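Local coordinates for protein N-acetylmuramoyl-L-alanine amidase amiD (Escherichia coli, PDB 3D2Y) that hydrolyses, with a catalytic zinc ion, the amide bond between N-acetylmuramoyl groups and L-amino acids in certain cell-wall glycopeptides, at residues 56-64 / 123-133. Sequence-based numbering, arbitrary orientation.
Sequences HYLVPAVPP and EPAQIQALIPL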
loop_
_atom_site.group_PDB
_atom_site.type_symbol
_atom_site.label_atom_id
_atom_site.label_comp_id
_atom_site.label_asym_id
_atom_site.label_seq_id
_atom_site.Cartn_x
_atom_site.Cartn_y
_atom_site.Cartn_z
ATOM N N HIS A 56 -12.878 2.114 -1.005
ATOM C CA HIS A 56 -13.723 1.731 0.140
ATOM C C HIS A 56 -13.854 2.824 1.168
ATOM O O HIS A 56 -14.938 3.042 1.692
ATOM C CB HIS A 56 -13.218 0.475 0.801
ATOM C CG HIS A 56 -13.154 -0.695 -0.118
ATOM N ND1 HIS A 56 -12.041 -1.003 -0.883
ATOM C CD2 HIS A 56 -14.081 -1.648 -0.395
ATOM C CE1 HIS A 56 -12.293 -2.087 -1.593
ATOM N NE2 HIS A 56 -13.524 -2.499 -1.318
ATOM N N TYR A 57 -12.753 3.542 1.424
ATOM C CA TYR A 57 -12.773 4.641 2.377
ATOM C C TYR A 57 -12.166 5.931 1.803
ATOM O O TYR A 57 -11.276 5.923 0.935
ATOM C CB TYR A 57 -12.058 4.221 3.664
ATOM C CG TYR A 57 -12.623 2.992 4.316
ATOM C CD1 TYR A 57 -13.696 3.099 5.202
ATOM C CD2 TYR A 57 -12.088 1.737 4.061
ATOM C CE1 TYR A 57 -14.228 1.976 5.818
ATOM C CE2 TYR A 57 -12.619 0.582 4.667
ATOM C CZ TYR A 57 -13.697 0.737 5.543
ATOM O OH TYR A 57 -14.288 -0.296 6.205
ATOM N N LEU A 58 -12.730 7.036 2.246
ATOM C CA LEU A 58 -12.200 8.362 1.962
ATOM C C LEU A 58 -12.017 9.141 3.285
ATOM O O LEU A 58 -13.008 9.402 4.012
ATOM C CB LEU A 58 -13.128 9.121 0.990
ATOM C CG LEU A 58 -12.820 10.599 0.648
ATOM C CD1 LEU A 58 -11.456 10.794 -0.070
ATOM C CD2 LEU A 58 -13.939 11.152 -0.233
ATOM N N VAL A 59 -10.759 9.482 3.600
ATOM C CA VAL A 59 -10.421 10.180 4.844
ATOM C C VAL A 59 -10.155 11.668 4.537
ATOM O O VAL A 59 -9.231 11.963 3.789
ATOM C CB VAL A 59 -9.173 9.578 5.553
ATOM C CG1 VAL A 59 -9.053 10.194 6.986
ATOM C CG2 VAL A 59 -9.304 7.998 5.642
ATOM N N PRO A 60 -10.964 12.600 5.108
ATOM C CA PRO A 60 -10.634 14.016 4.861
ATOM C C PRO A 60 -9.230 14.373 5.404
ATOM O O PRO A 60 -8.683 13.675 6.247
ATOM C CB PRO A 60 -11.724 14.777 5.649
ATOM C CG PRO A 60 -12.800 13.836 5.892
ATOM C CD PRO A 60 -12.130 12.474 6.000
ATOM N N ALA A 61 -8.698 15.493 4.966
ATOM C CA ALA A 61 -7.409 15.991 5.459
ATOM C C ALA A 61 -7.451 16.235 6.959
ATOM O O ALA A 61 -6.478 15.968 7.650
ATOM C CB ALA A 61 -7.051 17.287 4.755
ATOM N N VAL A 62 -8.551 16.820 7.436
ATOM C CA VAL A 62 -8.792 16.979 8.858
ATOM C C VAL A 62 -10.235 16.527 9.023
ATOM O O VAL A 62 -11.166 17.302 8.780
ATOM C CB VAL A 62 -8.534 18.419 9.357
ATOM C CG1 VAL A 62 -8.780 18.498 10.904
ATOM C CG2 VAL A 62 -7.062 18.831 8.990
ATOM N N PRO A 63 -10.435 15.259 9.418
ATOM C CA PRO A 63 -11.781 14.735 9.584
ATOM C C PRO A 63 -12.537 15.500 10.675
ATOM O O PRO A 63 -11.932 15.883 11.701
ATOM C CB PRO A 63 -11.550 13.273 10.011
ATOM C CG PRO A 63 -10.154 12.951 9.550
ATOM C CD PRO A 63 -9.408 14.248 9.724
ATOM N N PRO A 64 -13.821 15.812 10.406
ATOM C CA PRO A 64 -14.709 16.443 11.379
ATOM C C PRO A 64 -14.887 15.417 12.494
ATOM O O PRO A 64 -14.816 14.202 12.237
ATOM C CB PRO A 64 -16.002 16.601 10.600
ATOM C CG PRO A 64 -15.924 15.545 9.501
ATOM C CD PRO A 64 -14.500 15.512 9.130
ATOM N N GLU A 123 -1.577 15.940 7.091
ATOM C CA GLU A 123 -2.120 16.446 8.323
ATOM C C GLU A 123 -2.042 15.384 9.405
ATOM O O GLU A 123 -2.463 14.252 9.213
ATOM C CB GLU A 123 -3.567 16.940 8.136
ATOM C CG GLU A 123 -3.862 17.655 6.808
ATOM C CD GLU A 123 -3.071 18.949 6.558
ATOM O OE1 GLU A 123 -2.395 19.485 7.484
ATOM O OE2 GLU A 123 -3.160 19.443 5.399
ATOM N N PRO A 124 -1.402 15.712 10.542
ATOM C CA PRO A 124 -1.429 14.701 11.606
ATOM C C PRO A 124 -2.850 14.213 12.038
ATOM O O PRO A 124 -2.990 13.054 12.440
ATOM C CB PRO A 124 -0.688 15.366 12.782
ATOM C CG PRO A 124 -0.258 16.757 12.297
ATOM C CD PRO A 124 -0.541 16.876 10.833
ATOM N N ALA A 125 -3.885 15.059 11.939
ATOM C CA ALA A 125 -5.266 14.641 12.308
ATOM C C ALA A 125 -5.707 13.447 11.411
ATOM O O ALA A 125 -6.340 12.479 11.869
ATOM C CB ALA A 125 -6.201 15.744 12.153
ATOM N N GLN A 126 -5.355 13.534 10.135
ATOM C CA GLN A 126 -5.664 12.477 9.159
ATOM C C GLN A 126 -4.984 11.167 9.507
ATOM O O GLN A 126 -5.624 10.109 9.511
ATOM C CB GLN A 126 -5.256 12.930 7.760
ATOM C CG GLN A 126 -5.535 11.924 6.621
ATOM C CD GLN A 126 -5.281 12.522 5.259
ATOM O OE1 GLN A 126 -4.120 12.776 4.863
ATOM N NE2 GLN A 126 -6.367 12.787 4.530
ATOM N N ILE A 127 -3.695 11.231 9.806
ATOM C CA ILE A 127 -2.954 10.013 10.185
ATOM C C ILE A 127 -3.586 9.429 11.464
ATOM O O ILE A 127 -3.807 8.203 11.592
ATOM C CB ILE A 127 -1.444 10.378 10.396
ATOM C CG1 ILE A 127 -0.824 10.988 9.095
ATOM C CG2 ILE A 127 -0.652 9.190 10.921
ATOM C CD1 ILE A 127 -0.948 10.088 7.824
ATOM N N GLN A 128 -3.945 10.313 12.394
ATOM C CA GLN A 128 -4.525 9.859 13.659
ATOM C C GLN A 128 -5.859 9.098 13.457
ATOM O O GLN A 128 -6.173 8.138 14.185
ATOM C CB GLN A 128 -4.691 11.055 14.639
ATOM C CG GLN A 128 -3.386 11.524 15.377
ATOM C CD GLN A 128 -2.445 10.374 15.798
ATOM O OE1 GLN A 128 -1.374 10.182 15.210
ATOM N NE2 GLN A 128 -2.846 9.612 16.805
ATOM N N ALA A 129 -6.642 9.550 12.478
ATOM C CA ALA A 129 -7.914 8.925 12.073
ATOM C C ALA A 129 -7.672 7.604 11.356
ATOM O O ALA A 129 -8.385 6.591 11.585
ATOM C CB ALA A 129 -8.693 9.901 11.178
ATOM N N LEU A 130 -6.665 7.615 10.481
ATOM C CA LEU A 130 -6.263 6.405 9.708
ATOM C C LEU A 130 -5.853 5.222 10.559
ATOM O O LEU A 130 -6.212 4.094 10.232
ATOM C CB LEU A 130 -5.133 6.775 8.760
ATOM C CG LEU A 130 -4.534 5.681 7.871
ATOM C CD1 LEU A 130 -5.633 4.963 7.030
ATOM C CD2 LEU A 130 -3.397 6.258 7.031
ATOM N N ILE A 131 -5.079 5.465 11.617
ATOM C CA ILE A 131 -4.495 4.372 12.436
ATOM C C ILE A 131 -5.542 3.337 12.946
ATOM O O ILE A 131 -5.400 2.176 12.647
ATOM C CB ILE A 131 -3.533 4.957 13.561
ATOM C CG1 ILE A 131 -2.283 5.544 12.888
ATOM C CG2 ILE A 131 -3.199 3.878 14.662
ATOM C CD1 ILE A 131 -1.360 6.473 13.820
ATOM N N PRO A 132 -6.602 3.763 13.682
ATOM C CA PRO A 132 -7.605 2.778 14.158
ATOM C C PRO A 132 -8.410 2.072 13.047
ATOM O O PRO A 132 -8.815 0.924 13.221
ATOM C CB PRO A 132 -8.499 3.604 15.075
ATOM C CG PRO A 132 -8.335 5.007 14.573
ATOM C CD PRO A 132 -6.917 5.123 14.167
ATOM N N LEU A 133 -8.612 2.731 11.912
ATOM C CA LEU A 133 -9.308 2.120 10.794
ATOM C C LEU A 133 -8.410 1.057 10.155
ATOM O O LEU A 133 -8.833 -0.084 9.937
ATOM C CB LEU A 133 -9.714 3.199 9.772
ATOM C CG LEU A 133 -10.224 2.660 8.418
ATOM C CD1 LEU A 133 -11.532 1.830 8.582
ATOM C CD2 LEU A 133 -10.337 3.795 7.392
#
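Val-59 and Gln-126 meet where strand 57-59 runs into the loop beyond it, while residues 124-133, the first turns of helix 124-141, run roughly antiparallel to the strand, their directions 150° apart. Val-59 lays CG1 against the aliphatic CG of Gln-126 at 3.9 Å and approaches Ala-129, whose small methyl accepts both this branch and the Pro-63 ring, CG of Pro-63 lying 3.8 Å from Ala-129 CB. Glutamine suits its place by joining an aliphatic stem to a donor amide. With CG anti to the backbone N (chi1 -179°) and an extended chain, Gln-126 delivers that amide to the loop, where NE2 makes weak, bent bonds to the O of Val-59 (3.1 Å) and the O of Pro-60 (3.0 Å), besides one to the O of Glu-106 outside the contact. An alanine in place of Gln-126 would probably cost these three carbonyls a shared donor and Val-59 CG1 its aliphatic neighbour. Farther along the helix, the forked end of Leu-133 spreads along the Tyr-57 ring: CD1 sits over one face, a CH-pi contact 4.0 Å from the centroid, while CD2 touches CG; the phenol OH bonds to Glu-78. Apolar packing thus seats the helix on the sheet of this zinc amidase domain, while one amide, through two weak bonds, links it to the strand's end.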